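Local coordinates for alpha-galactosidase (Lactobacillus brevis, PDB 3MI6), which probably hydrolyses terminal, non-reducing alpha-D-galactose residues from alpha-galactosides such as galactose oligosaccharides and galactomannans, at residues Leu49-Leu61 against Asn65-Tyr77. Numbering follows the deposited sequence.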
ATOM      1  N   LEU D  49     -14.176  24.235  20.901  1.00 44.30           N
ATOM      2  CA  LEU D  49     -14.469  23.444  19.719  1.00 48.03           C
ATOM      3  C   LEU D  49     -15.136  24.266  18.602  1.00 49.55           C
ATOM      4  O   LEU D  49     -15.086  23.890  17.427  1.00 48.02           O
ATOM      5  CB  LEU D  49     -15.343  22.252  20.107  1.00 45.73           C
ATOM      6  CG  LEU D  49     -14.652  21.322  21.101  1.00 41.69           C
ATOM      7  CD1 LEU D  49     -15.633  20.331  21.716  1.00 42.62           C
ATOM      8  CD2 LEU D  49     -13.512  20.599  20.415  1.00 38.95           C
HETATM    9  N   MSE D  50     -15.736  25.397  18.971  1.00 49.17           N
HETATM   10  CA  MSE D  50     -16.508  26.202  18.034  1.00 47.75           C
HETATM   11  C   MSE D  50     -15.751  27.416  17.509  1.00 49.08           C
HETATM   12  O   MSE D  50     -16.343  28.309  16.895  1.00 52.09           O
HETATM   13  CB  MSE D  50     -17.826  26.636  18.681  1.00 48.26           C
HETATM   14  CG  MSE D  50     -18.870  25.539  18.714  1.00 50.21           C
HETATM   15 SE   MSE D  50     -19.340  24.938  16.898  1.00 73.26          SE
HETATM   16  CE  MSE D  50     -20.694  26.283  16.510  1.00 55.70           C
ATOM     17  N   SER D  51     -14.444  27.446  17.738  1.00 46.00           N
ATOM     18  CA  SER D  51     -13.629  28.570  17.309  1.00 46.72           C
ATOM     19  C   SER D  51     -13.787  28.852  15.813  1.00 49.36           C
ATOM     20  O   SER D  51     -14.014  27.941  15.018  1.00 50.01           O
ATOM     21  CB  SER D  51     -12.161  28.322  17.648  1.00 45.10           C
ATOM     22  OG  SER D  51     -12.013  27.966  19.009  1.00 47.90           O
ATOM     23  N   GLN D  52     -13.658  30.119  15.434  1.00 48.88           N
ATOM     24  CA  GLN D  52     -13.821  30.533  14.047  1.00 50.82           C
ATOM     25  C   GLN D  52     -12.692  31.444  13.628  1.00 50.38           C
ATOM     26  O   GLN D  52     -12.352  32.380  14.350  1.00 53.36           O
ATOM     27  CB  GLN D  52     -15.142  31.280  13.870  1.00 50.84           C
ATOM     28  CG  GLN D  52     -16.342  30.535  14.411  1.00 52.01           C
ATOM     29  CD  GLN D  52     -17.641  31.053  13.839  1.00 54.58           C
ATOM     30  OE1 GLN D  52     -18.713  30.524  14.134  1.00 54.46           O
ATOM     31  NE2 GLN D  52     -17.553  32.086  13.006  1.00 51.78           N
ATOM     32  N   GLU D  53     -12.114  31.183  12.460  1.00 50.18           N
ATOM     33  CA  GLU D  53     -11.033  32.027  11.953  1.00 51.57           C
ATOM     34  C   GLU D  53     -11.290  32.471  10.525  1.00 51.07           C
ATOM     35  O   GLU D  53     -11.881  31.741   9.745  1.00 54.25           O
ATOM     36  CB  GLU D  53      -9.686  31.300  12.034  1.00 54.01           C
ATOM     37  CG  GLU D  53      -9.145  31.108  13.450  1.00 52.54           C
ATOM     38  CD  GLU D  53      -7.842  30.321  13.491  1.00 53.03           C
ATOM     39  OE1 GLU D  53      -7.525  29.613  12.503  1.00 51.31           O
ATOM     40  OE2 GLU D  53      -7.143  30.412  14.525  1.00 51.67           O
ATOM     41  N   TRP D  54     -10.834  33.668  10.181  1.00 52.44           N
ATOM     42  CA  TRP D  54     -10.959  34.155   8.815  1.00 53.09           C
ATOM     43  C   TRP D  54     -10.110  33.351   7.842  1.00 54.47           C
ATOM     44  O   TRP D  54      -8.897  33.222   8.028  1.00 54.24           O
ATOM     45  CB  TRP D  54     -10.568  35.627   8.725  1.00 53.23           C
ATOM     46  CG  TRP D  54     -10.336  36.124   7.310  1.00 53.33           C
ATOM     47  CD1 TRP D  54      -9.169  36.065   6.600  1.00 52.32           C
ATOM     48  CD2 TRP D  54     -11.289  36.771   6.454  1.00 51.85           C
ATOM     49  NE1 TRP D  54      -9.336  36.630   5.359  1.00 49.49           N
ATOM     50  CE2 TRP D  54     -10.627  37.070   5.244  1.00 53.32           C
ATOM     51  CE3 TRP D  54     -12.633  37.125   6.592  1.00 54.68           C
ATOM     52  CZ2 TRP D  54     -11.270  37.704   4.175  1.00 55.09           C
ATOM     53  CZ3 TRP D  54     -13.271  37.759   5.530  1.00 56.35           C
ATOM     54  CH2 TRP D  54     -12.587  38.040   4.338  1.00 54.67           C
ATOM     55  N   ARG D  55     -10.769  32.815   6.811  1.00 55.27           N
ATOM     56  CA  ARG D  55     -10.115  32.243   5.627  1.00 54.34           C
ATOM     57  C   ARG D  55     -10.480  33.084   4.390  1.00 52.90           C
ATOM     58  O   ARG D  55     -11.560  33.670   4.346  1.00 55.41           O
ATOM     59  CB  ARG D  55     -10.538  30.782   5.434  1.00 49.35           C
ATOM     60  CG  ARG D  55     -10.047  29.846   6.521  1.00 46.22           C
ATOM     61  CD  ARG D  55      -8.524  29.874   6.627  1.00 46.24           C
ATOM     62  NE  ARG D  55      -8.024  28.867   7.564  1.00 47.93           N
ATOM     63  CZ  ARG D  55      -7.712  29.094   8.837  1.00 49.18           C
ATOM     64  NH1 ARG D  55      -7.834  30.304   9.361  1.00 48.33           N
ATOM     65  NH2 ARG D  55      -7.276  28.099   9.590  1.00 49.43           N
ATOM     66  N   ASP D  56      -9.597  33.144   3.396  1.00 51.44           N
ATOM     67  CA  ASP D  56      -9.816  34.023   2.245  1.00 51.61           C
ATOM     68  C   ASP D  56     -10.694  33.414   1.140  1.00 53.51           C
ATOM     69  O   ASP D  56     -10.869  32.197   1.059  1.00 53.60           O
ATOM     70  CB  ASP D  56      -8.485  34.490   1.635  1.00 50.59           C
ATOM     71  CG  ASP D  56      -7.605  35.257   2.627  1.00 60.42           C
ATOM     72  OD1 ASP D  56      -7.594  34.924   3.839  1.00 60.30           O
ATOM     73  OD2 ASP D  56      -6.893  36.188   2.176  1.00 59.31           O
ATOM     74  N   ALA D  57     -11.246  34.288   0.301  1.00 54.46           N
ATOM     75  CA  ALA D  57     -11.929  33.894  -0.932  1.00 54.25           C
ATOM     76  C   ALA D  57     -13.166  33.039  -0.694  1.00 54.09           C
ATOM     77  O   ALA D  57     -13.458  32.128  -1.468  1.00 53.14           O
ATOM     78  CB  ALA D  57     -10.964  33.184  -1.872  1.00 50.04           C
ATOM     79  N   THR D  58     -13.881  33.340   0.382  1.00 53.22           N
ATOM     80  CA  THR D  58     -15.121  32.653   0.706  1.00 51.63           C
ATOM     81  C   THR D  58     -16.036  33.574   1.511  1.00 52.27           C
ATOM     82  O   THR D  58     -15.601  34.246   2.451  1.00 52.86           O
ATOM     83  CB  THR D  58     -14.872  31.284   1.425  1.00 52.62           C
ATOM     84  OG1 THR D  58     -16.113  30.585   1.602  1.00 51.59           O
ATOM     85  CG2 THR D  58     -14.183  31.460   2.769  1.00 48.73           C
ATOM     86  N   PRO D  59     -17.314  33.609   1.134  1.00 52.63           N
ATOM     87  CA  PRO D  59     -18.298  34.523   1.726  1.00 56.31           C
ATOM     88  C   PRO D  59     -18.412  34.424   3.252  1.00 56.65           C
ATOM     89  O   PRO D  59     -18.182  33.358   3.826  1.00 56.34           O
ATOM     90  CB  PRO D  59     -19.610  34.094   1.066  1.00 55.96           C
ATOM     91  CG  PRO D  59     -19.184  33.455  -0.232  1.00 53.56           C
ATOM     92  CD  PRO D  59     -17.885  32.779   0.059  1.00 51.28           C
ATOM     93  N   SER D  60     -18.760  35.541   3.889  1.00 56.57           N
ATOM     94  CA  SER D  60     -19.046  35.575   5.318  1.00 53.89           C
ATOM     95  C   SER D  60     -20.503  35.966   5.480  1.00 58.59           C
ATOM     96  O   SER D  60     -21.100  36.508   4.547  1.00 58.89           O
ATOM     97  CB  SER D  60     -18.161  36.601   6.028  1.00 57.07           C
ATOM     98  OG  SER D  60     -16.820  36.560   5.558  1.00 59.09           O
ATOM     99  N   LEU D  61     -21.069  35.698   6.659  1.00 58.68           N
ATOM    100  CA  LEU D  61     -22.460  36.034   6.956  1.00 58.40           C
ATOM    101  C   LEU D  61     -22.774  37.472   6.553  1.00 60.84           C
ATOM    102  O   LEU D  61     -23.611  37.711   5.681  1.00 62.61           O
ATOM    103  CB  LEU D  61     -22.762  35.846   8.440  1.00 58.33           C
ATOM    104  CG  LEU D  61     -24.202  35.458   8.786  1.00 57.79           C
ATOM    105  CD1 LEU D  61     -24.491  35.805  10.237  1.00 56.31           C
ATOM    106  CD2 LEU D  61     -25.196  36.136   7.861  1.00 58.21           C
ATOM    107  N   ASN D  65     -19.571  40.282  10.960  1.00 67.36           N
ATOM    108  CA  ASN D  65     -18.937  39.011  11.254  1.00 67.54           C
ATOM    109  C   ASN D  65     -18.181  38.506  10.030  1.00 62.19           C
ATOM    110  O   ASN D  65     -18.692  37.666   9.293  1.00 60.87           O
ATOM    111  CB  ASN D  65     -19.994  37.992  11.692  1.00 67.02           C
ATOM    112  CG  ASN D  65     -21.043  38.593  12.617  1.00 61.96           C
ATOM    113  OD1 ASN D  65     -21.102  38.268  13.798  1.00 61.10           O
ATOM    114  ND2 ASN D  65     -21.877  39.465  12.078  1.00 60.67           N
ATOM    115  N   PRO D  66     -16.970  39.040   9.788  1.00 63.20           N
ATOM    116  CA  PRO D  66     -16.192  38.565   8.637  1.00 64.06           C
ATOM    117  C   PRO D  66     -15.817  37.098   8.819  1.00 59.71           C
ATOM    118  O   PRO D  66     -15.720  36.354   7.848  1.00 57.39           O
ATOM    119  CB  PRO D  66     -14.927  39.439   8.671  1.00 62.83           C
ATOM    120  CG  PRO D  66     -15.299  40.636   9.478  1.00 64.44           C
ATOM    121  CD  PRO D  66     -16.283  40.132  10.501  1.00 64.38           C
ATOM    122  N   ASN D  67     -15.639  36.693  10.068  1.00 57.19           N
ATOM    123  CA  ASN D  67     -15.114  35.375  10.369  1.00 55.32           C
ATOM    124  C   ASN D  67     -16.191  34.301  10.480  1.00 55.08           C
ATOM    125  O   ASN D  67     -15.880  33.120  10.639  1.00 58.17           O
ATOM    126  CB  ASN D  67     -14.258  35.420  11.645  1.00 57.74           C
ATOM    127  CG  ASN D  67     -13.163  36.500  11.598  1.00 58.76           C
ATOM    128  OD1 ASN D  67     -12.586  36.845  12.631  1.00 61.18           O
ATOM    129  ND2 ASN D  67     -12.880  37.029  10.410  1.00 56.00           N
ATOM    130  N   PHE D  68     -17.455  34.699  10.413  1.00 53.00           N
ATOM    131  CA  PHE D  68     -18.522  33.715  10.296  1.00 52.91           C
ATOM    132  C   PHE D  68     -18.623  33.328   8.827  1.00 53.18           C
ATOM    133  O   PHE D  68     -19.111  34.101   8.011  1.00 54.20           O
ATOM    134  CB  PHE D  68     -19.854  34.265  10.809  1.00 52.14           C
ATOM    135  CG  PHE D  68     -20.883  33.204  11.099  1.00 48.82           C
ATOM    136  CD1 PHE D  68     -21.635  32.651  10.079  1.00 50.61           C
ATOM    137  CD2 PHE D  68     -21.109  32.771  12.396  1.00 47.84           C
ATOM    138  CE1 PHE D  68     -22.592  31.678  10.347  1.00 51.70           C
ATOM    139  CE2 PHE D  68     -22.060  31.797  12.674  1.00 48.78           C
ATOM    140  CZ  PHE D  68     -22.802  31.250  11.650  1.00 48.74           C
ATOM    141  N   GLN D  69     -18.121  32.141   8.495  1.00 54.45           N
ATOM    142  CA  GLN D  69     -18.064  31.670   7.113  1.00 52.13           C
ATOM    143  C   GLN D  69     -18.571  30.240   7.033  1.00 51.00           C
ATOM    144  O   GLN D  69     -17.933  29.326   7.558  1.00 50.98           O
ATOM    145  CB  GLN D  69     -16.634  31.753   6.570  1.00 50.70           C
ATOM    146  CG  GLN D  69     -16.121  33.178   6.443  1.00 53.79           C
ATOM    147  CD  GLN D  69     -14.668  33.266   5.997  1.00 53.61           C
ATOM    148  OE1 GLN D  69     -14.364  33.779   4.914  1.00 51.16           O
ATOM    149  NE2 GLN D  69     -13.765  32.779   6.837  1.00 48.78           N
ATOM    150  N   PRO D  70     -19.730  30.043   6.378  1.00 51.00           N
ATOM    151  CA  PRO D  70     -20.377  28.725   6.270  1.00 48.88           C
ATOM    152  C   PRO D  70     -19.479  27.634   5.660  1.00 49.28           C
ATOM    153  O   PRO D  70     -19.713  26.455   5.946  1.00 50.24           O
ATOM    154  CB  PRO D  70     -21.581  29.000   5.364  1.00 48.26           C
ATOM    155  CG  PRO D  70     -21.862  30.463   5.547  1.00 50.93           C
ATOM    156  CD  PRO D  70     -20.520  31.105   5.727  1.00 48.95           C
ATOM    157  N   ALA D  71     -18.486  28.018   4.848  1.00 49.98           N
ATOM    158  CA  ALA D  71     -17.520  27.076   4.251  1.00 49.16           C
ATOM    159  C   ALA D  71     -16.614  26.368   5.270  1.00 45.43           C
ATOM    160  O   ALA D  71     -16.143  25.256   5.024  1.00 44.40           O
ATOM    161  CB  ALA D  71     -16.663  27.779   3.191  1.00 48.01           C
ATOM    162  N   THR D  72     -16.364  27.023   6.401  1.00 45.23           N
ATOM    163  CA  THR D  72     -15.552  26.431   7.454  1.00 44.31           C
ATOM    164  C   THR D  72     -16.377  26.050   8.688  1.00 44.75           C
ATOM    165  O   THR D  72     -15.812  25.793   9.753  1.00 45.19           O
ATOM    166  CB  THR D  72     -14.431  27.378   7.914  1.00 43.23           C
ATOM    167  OG1 THR D  72     -14.997  28.423   8.711  1.00 48.29           O
ATOM    168  CG2 THR D  72     -13.684  27.978   6.725  1.00 42.57           C
ATOM    169  N   ILE D  73     -17.701  26.014   8.550  1.00 41.98           N
ATOM    170  CA  ILE D  73     -18.570  25.661   9.667  1.00 40.69           C
ATOM    171  C   ILE D  73     -19.283  24.326   9.491  1.00 39.32           C
ATOM    172  O   ILE D  73     -20.076  24.162   8.572  1.00 41.30           O
ATOM    173  CB  ILE D  73     -19.650  26.735   9.914  1.00 45.23           C
ATOM    174  CG1 ILE D  73     -19.027  28.034  10.442  1.00 45.69           C
ATOM    175  CG2 ILE D  73     -20.692  26.216  10.890  1.00 41.77           C
ATOM    176  CD1 ILE D  73     -20.050  29.109  10.743  1.00 46.74           C
ATOM    177  N   LYS D  74     -19.004  23.380  10.381  1.00 35.28           N
ATOM    178  CA  LYS D  74     -19.723  22.117  10.405  1.00 35.19           C
ATOM    179  C   LYS D  74     -21.227  22.302  10.647  1.00 38.72           C
ATOM    180  O   LYS D  74     -21.652  22.881  11.641  1.00 39.87           O
ATOM    181  CB  LYS D  74     -19.157  21.204  11.478  1.00 34.23           C
ATOM    182  CG  LYS D  74     -17.820  20.579  11.157  1.00 32.69           C
ATOM    183  CD  LYS D  74     -17.114  20.230  12.456  1.00 31.49           C
ATOM    184  CE  LYS D  74     -16.755  21.521  13.155  1.00 36.08           C
ATOM    185  NZ  LYS D  74     -16.358  21.317  14.549  1.00 39.21           N
ATOM    186  N   ALA D  75     -22.038  21.787   9.735  1.00 37.38           N
ATOM    187  CA  ALA D  75     -23.471  21.980   9.824  1.00 33.92           C
ATOM    188  C   ALA D  75     -24.188  20.699  10.158  1.00 35.60           C
ATOM    189  O   ALA D  75     -23.644  19.599  10.025  1.00 38.79           O
ATOM    190  CB  ALA D  75     -23.998  22.527   8.536  1.00 34.02           C
ATOM    191  N   GLU D  76     -25.434  20.853  10.563  1.00 35.55           N
ATOM    192  CA  GLU D  76     -26.248  19.728  10.978  1.00 35.67           C
ATOM    193  C   GLU D  76     -27.264  19.372   9.892  1.00 34.82           C
ATOM    194  O   GLU D  76     -27.695  18.235   9.778  1.00 35.49           O
ATOM    195  CB  GLU D  76     -26.956  20.078  12.281  1.00 37.26           C
ATOM    196  CG  GLU D  76     -27.658  18.923  12.928  1.00 38.18           C
ATOM    197  CD  GLU D  76     -26.697  17.921  13.550  1.00 38.33           C
ATOM    198  OE1 GLU D  76     -25.463  18.152  13.506  1.00 37.44           O
ATOM    199  OE2 GLU D  76     -27.190  16.907  14.093  1.00 36.93           O
ATOM    200  N   TYR D  77     -27.629  20.353   9.081  1.00 35.51           N
ATOM    201  CA  TYR D  77     -28.597  20.157   8.013  1.00 34.12           C
ATOM    202  C   TYR D  77     -28.510  21.377   7.137  1.00 33.66           C
ATOM    203  O   TYR D  77     -29.279  22.303   7.298  1.00 39.22           O
ATOM    204  CB  TYR D  77     -30.023  20.003   8.576  1.00 33.48           C
ATOM    205  CG  TYR D  77     -30.938  19.203   7.686  1.00 32.24           C
ATOM    206  CD1 TYR D  77     -30.872  17.823   7.653  1.00 32.65           C
ATOM    207  CD2 TYR D  77     -31.850  19.824   6.868  1.00 32.54           C
ATOM    208  CE1 TYR D  77     -31.686  17.086   6.833  1.00 29.80           C
ATOM    209  CE2 TYR D  77     -32.672  19.103   6.051  1.00 31.63           C
ATOM    210  CZ  TYR D  77     -32.586  17.733   6.032  1.00 33.37           C
ATOM    211  OH  TYR D  77     -33.415  17.010   5.199  1.00 34.47           O
TER
HETATM  212  O   HOH W   1     -14.520  31.019   8.716  1.00 53.30           O
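Leu-61 and Phe-68 meet through backbone and side chain at once: Leu-61 N donates to Phe-68 O over 2.9 Å at 155°, while Leu-61 CB lies 3.8 Å from Phe-68 CD1. The flat ring suits a place between two branched aliphatic residues, with Ile-73 CD1 over one face and Leu-61 CD1 over the opposite face, both toward the rim. Next to it the small Ser-60 lets the chains come close, and its hydroxyl, OG, donates to Pro-66 O. Gln-52 reaches in from the other end of 49-61, its chain extended beyond CG, and NE2 makes a weak bond to Asn-67 O (3.1 Å) beside the Phe-68 ring; the amide and ring planes stand 53° apart. Trp-54 crosses Pro-66 at about a right angle, CE3 lying 3.9 Å from Pro-66 CB.

Gln-69 spans the middle: with CD anti to CA (chi2 176°), its amide extends into the bend of 55-58, among backbone polar atoms of Arg-55 and Thr-58. An alanine here is likely to leave a gap inside that bend and deprive those polar atoms of their amide neighbour.

Farther out, a water donates to Glu-53 O and Asn-67 O and accepts from Thr-72 OG1, tying backbone carbonyls of both segments to the Thr-72 hydroxyl. Arg-55 grips Glu-53 OE1 end-on with NH1 (3.2 Å) and NH2, and Thr-716 of a second subunit bonds to both residues. Tyr-679 of that subunit bonds to Thr-72 OG1 and Glu-53 N. Asp-56 and Ala-57 pack on Trp-200 of a third subunit, a predicted substrate-binding residue.

With no regular helix or strand in either segment, this part of the N-terminal-domain loop is held by side-chain and backbone bonds around a small apolar centre, and its charged pair, Arg-55 and Glu-53, also bonds to the second subunit.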